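Local coordinates for divalent-cation tolerance protein CutA (Thermotoga maritima, PDB 1VHF), which is probably involved in resistance toward heavy metals, as a homotrimeric, copper-binding member of the CutA family, at residues L23-I29 with E66-L71. Residues are numbered along the deposited sequence; the frame is centred on the assembly and turned at random.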
ATOM      1  N   LEU A  23       7.006  -1.267  -6.798  1.00  9.56           N
ATOM      2  CA  LEU A  23       7.562  -1.286  -5.451  1.00  9.32           C
ATOM      3  C   LEU A  23       8.333  -2.573  -5.211  1.00 10.14           C
ATOM      4  O   LEU A  23       9.371  -2.526  -4.531  1.00 10.26           O
ATOM      5  CB  LEU A  23       6.451  -1.087  -4.406  1.00  8.68           C
ATOM      6  CG  LEU A  23       5.739   0.254  -4.498  1.00  8.74           C
ATOM      7  CD1 LEU A  23       4.509   0.283  -3.601  1.00 10.93           C
ATOM      8  CD2 LEU A  23       6.699   1.406  -4.194  1.00 12.93           C
ATOM      9  N   LEU A  24       7.859  -3.700  -5.774  1.00  8.32           N
ATOM     10  CA  LEU A  24       8.642  -4.942  -5.661  1.00  8.73           C
ATOM     11  C   LEU A  24       9.934  -4.856  -6.487  1.00 10.68           C
ATOM     12  O   LEU A  24      10.974  -5.319  -6.001  1.00 11.39           O
ATOM     13  CB  LEU A  24       7.786  -6.103  -6.189  1.00  9.68           C
ATOM     14  CG  LEU A  24       6.668  -6.596  -5.247  1.00  9.14           C
ATOM     15  CD1 LEU A  24       5.688  -7.448  -6.028  1.00 10.11           C
ATOM     16  CD2 LEU A  24       7.299  -7.365  -4.083  1.00 10.82           C
ATOM     17  N   GLU A  25       9.893  -4.206  -7.643  1.00 10.93           N
ATOM     18  CA  GLU A  25      11.100  -4.084  -8.501  1.00 13.37           C
ATOM     19  C   GLU A  25      12.169  -3.312  -7.741  1.00 15.22           C
ATOM     20  O   GLU A  25      13.388  -3.596  -7.824  1.00 16.64           O
ATOM     21  CB  GLU A  25      10.700  -3.315  -9.765  1.00 14.95           C
ATOM     22  CG  GLU A  25       9.985  -4.157 -10.813  1.00 21.53           C
ATOM     23  CD  GLU A  25       9.333  -3.339 -11.907  1.00 26.83           C
ATOM     24  OE1 GLU A  25       9.584  -2.123 -12.016  1.00 31.17           O
ATOM     25  OE2 GLU A  25       8.536  -3.908 -12.706  1.00 31.23           O
ATOM     26  N   LYS A  26      11.758  -2.314  -6.975  1.00 12.04           N
ATOM     27  CA  LYS A  26      12.648  -1.476  -6.195  1.00 12.72           C
ATOM     28  C   LYS A  26      13.030  -2.085  -4.874  1.00 12.62           C
ATOM     29  O   LYS A  26      13.840  -1.554  -4.119  1.00 16.20           O
ATOM     30  CB  LYS A  26      12.037  -0.079  -6.000  1.00 14.99           C
ATOM     31  CG  LYS A  26      11.842   0.678  -7.320  1.00 18.59           C
ATOM     32  CD  LYS A  26      10.946   1.894  -7.117  1.00 22.93           C
ATOM     33  CE  LYS A  26      10.652   2.651  -8.398  1.00 26.50           C
ATOM     34  NZ  LYS A  26      11.766   3.598  -8.719  1.00 28.13           N
ATOM     35  N   ARG A  27      12.468  -3.252  -4.527  1.00 12.19           N
ATOM     36  CA  ARG A  27      12.716  -3.998  -3.307  1.00 13.95           C
ATOM     37  C   ARG A  27      12.377  -3.166  -2.090  1.00 12.32           C
ATOM     38  O   ARG A  27      12.945  -3.317  -0.996  1.00 14.84           O
ATOM     39  CB  ARG A  27      14.136  -4.589  -3.287  1.00 16.09           C
ATOM     40  CG  ARG A  27      14.377  -5.521  -4.489  1.00 17.42           C
ATOM     41  CD  ARG A  27      15.613  -6.397  -4.235  1.00 20.71           C
ATOM     42  NE  ARG A  27      15.985  -7.125  -5.459  1.00 21.33           N
ATOM     43  CZ  ARG A  27      15.400  -8.211  -5.932  1.00 24.42           C
ATOM     44  NH1 ARG A  27      14.388  -8.783  -5.320  1.00 19.80           N
ATOM     45  NH2 ARG A  27      15.846  -8.752  -7.075  1.00 25.48           N
ATOM     46  N   LEU A  28      11.277  -2.390  -2.232  1.00 12.36           N
ATOM     47  CA  LEU A  28      10.808  -1.537  -1.155  1.00 10.66           C
ATOM     48  C   LEU A  28       9.782  -2.249  -0.282  1.00 11.34           C
ATOM     49  O   LEU A  28       9.524  -1.811   0.841  1.00 13.17           O
ATOM     50  CB  LEU A  28      10.228  -0.212  -1.632  1.00 13.49           C
ATOM     51  CG  LEU A  28      11.268   0.737  -2.253  1.00 14.45           C
ATOM     52  CD1 LEU A  28      10.557   1.957  -2.816  1.00 15.54           C
ATOM     53  CD2 LEU A  28      12.299   1.171  -1.229  1.00 16.03           C
ATOM     54  N   ILE A  29       9.154  -3.266  -0.847  1.00 10.62           N
ATOM     55  CA  ILE A  29       8.153  -4.069  -0.167  1.00  9.68           C
ATOM     56  C   ILE A  29       8.464  -5.546  -0.448  1.00  9.98           C
ATOM     57  O   ILE A  29       9.140  -5.901  -1.410  1.00 10.47           O
ATOM     58  CB  ILE A  29       6.704  -3.805  -0.635  1.00  9.27           C
ATOM     59  CG1 ILE A  29       6.503  -4.196  -2.112  1.00 10.56           C
ATOM     60  CG2 ILE A  29       6.309  -2.334  -0.443  1.00 11.70           C
ATOM     61  CD1 ILE A  29       5.061  -4.047  -2.583  1.00 11.10           C
ATOM     62  N   GLU A  66      11.032   5.453   2.890  1.00 13.92           N
ATOM     63  CA  GLU A  66      11.249   5.285   1.460  1.00 13.54           C
ATOM     64  C   GLU A  66       9.987   4.822   0.736  1.00 13.41           C
ATOM     65  O   GLU A  66       9.716   5.232  -0.391  1.00 14.13           O
ATOM     66  CB  GLU A  66      12.379   4.295   1.187  0.65 17.48           C
ATOM     67  CG  GLU A  66      13.735   4.742   1.759  0.65 24.09           C
ATOM     68  CD  GLU A  66      14.686   3.545   1.667  0.65 26.63           C
ATOM     69  OE1 GLU A  66      15.068   3.233   0.517  0.65 29.63           O
ATOM     70  OE2 GLU A  66      14.923   2.891   2.691  0.65 29.97           O
ATOM     71  N   LEU A  67       9.238   3.909   1.358  1.00 13.09           N
ATOM     72  CA  LEU A  67       7.991   3.461   0.711  1.00 11.67           C
ATOM     73  C   LEU A  67       7.016   4.613   0.644  1.00 11.65           C
ATOM     74  O   LEU A  67       6.339   4.752  -0.386  1.00 11.86           O
ATOM     75  CB  LEU A  67       7.423   2.279   1.531  1.00 10.08           C
ATOM     76  CG  LEU A  67       5.996   1.851   1.153  1.00  9.08           C
ATOM     77  CD1 LEU A  67       5.932   1.368  -0.311  1.00 10.85           C
ATOM     78  CD2 LEU A  67       5.592   0.699   2.065  1.00  9.98           C
ATOM     79  N   TYR A  68       6.828   5.377   1.731  1.00 11.40           N
ATOM     80  CA  TYR A  68       5.916   6.514   1.626  1.00 10.34           C
ATOM     81  C   TYR A  68       6.288   7.451   0.485  1.00 12.76           C
ATOM     82  O   TYR A  68       5.428   7.912  -0.270  1.00 13.01           O
ATOM     83  CB  TYR A  68       5.803   7.309   2.924  1.00 10.80           C
ATOM     84  CG  TYR A  68       4.750   6.855   3.906  1.00 10.14           C
ATOM     85  CD1 TYR A  68       4.702   5.568   4.431  1.00 10.83           C
ATOM     86  CD2 TYR A  68       3.820   7.790   4.342  1.00 12.40           C
ATOM     87  CE1 TYR A  68       3.734   5.236   5.354  1.00 11.68           C
ATOM     88  CE2 TYR A  68       2.846   7.468   5.288  1.00 13.05           C
ATOM     89  CZ  TYR A  68       2.840   6.176   5.786  1.00 12.00           C
ATOM     90  OH  TYR A  68       1.853   5.840   6.695  1.00 12.22           O
ATOM     91  N   GLU A  69       7.601   7.730   0.365  1.00 12.39           N
ATOM     92  CA  GLU A  69       8.060   8.657  -0.671  1.00 14.68           C
ATOM     93  C   GLU A  69       7.804   8.132  -2.059  1.00 13.27           C
ATOM     94  O   GLU A  69       7.198   8.817  -2.909  1.00 13.31           O
ATOM     95  CB  GLU A  69       9.574   8.905  -0.465  1.00 18.59           C
ATOM     96  CG  GLU A  69       9.924   9.577   0.851  1.00 27.81           C
ATOM     97  CD  GLU A  69      11.397   9.912   0.978  1.00 33.83           C
ATOM     98  OE1 GLU A  69      12.190   9.059   1.431  1.00 36.30           O
ATOM     99  OE2 GLU A  69      11.787  11.045   0.618  1.00 38.46           O
ATOM    100  N   GLU A  70       8.117   6.872  -2.327  1.00 13.13           N
ATOM    101  CA  GLU A  70       7.906   6.298  -3.642  1.00 12.77           C
ATOM    102  C   GLU A  70       6.435   6.170  -3.957  1.00 11.27           C
ATOM    103  O   GLU A  70       5.986   6.395  -5.084  1.00 12.77           O
ATOM    104  CB  GLU A  70       8.643   4.974  -3.852  1.00 16.36           C
ATOM    105  CG  GLU A  70       8.640   4.474  -5.270  1.00 18.14           C
ATOM    106  CD  GLU A  70       9.263   5.327  -6.351  1.00 21.82           C
ATOM    107  OE1 GLU A  70      10.083   6.213  -6.056  1.00 20.17           O
ATOM    108  OE2 GLU A  70       8.952   5.104  -7.551  1.00 21.16           O
ATOM    109  N   LEU A  71       5.655   5.628  -2.985  1.00 10.84           N
ATOM    110  CA  LEU A  71       4.218   5.483  -3.235  1.00 11.16           C
ATOM    111  C   LEU A  71       3.562   6.824  -3.497  1.00 12.14           C
ATOM    112  O   LEU A  71       2.759   6.881  -4.448  1.00 12.68           O
ATOM    113  CB  LEU A  71       3.637   4.758  -2.006  1.00 11.64           C
ATOM    114  CG  LEU A  71       2.125   4.527  -2.057  1.00 13.54           C
ATOM    115  CD1 LEU A  71       1.712   3.720  -3.277  1.00 12.18           C
ATOM    116  CD2 LEU A  71       1.676   3.810  -0.790  1.00 14.85           C
TER
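With CG set anti to the backbone N (chi1 169°), L67 swings its CD1 methyl toward the end of helix 13-25, where it meets CD1 of L23 and CG2 of I29, each 3.7 Å away. E70 also has CG anti to the backbone N (chi1 -170°), which puts CG beside L23, and the bend at chi2 (60°) turns the carboxylate to K26. L23 and E70 run past each other in opposite directions, L23 CD2 lying 3.8 Å from E70 CG; L28 comes across E70 at about a right angle, its CD1 3.7 Å from E70 CB. In the ferredoxin-like fold of CutA, helices 13-25 and 64-74 pack side by side on one face of the antiparallel sheet, so branched residues fill the buried layer: L23 and I29 lie against F57 and L67 against T59 of strand 46-60. A Schellman motif ends the first helix: R27 takes positive phi, R27 N bonds to L24 O and L28 N to L23 O, which brings L28 round to face helix 64-74, with I29 alongside. At the solvent-facing edge, long flexible chains suit the place: K26 NZ forms a salt bridge with E70 OE2 at 3.4 Å.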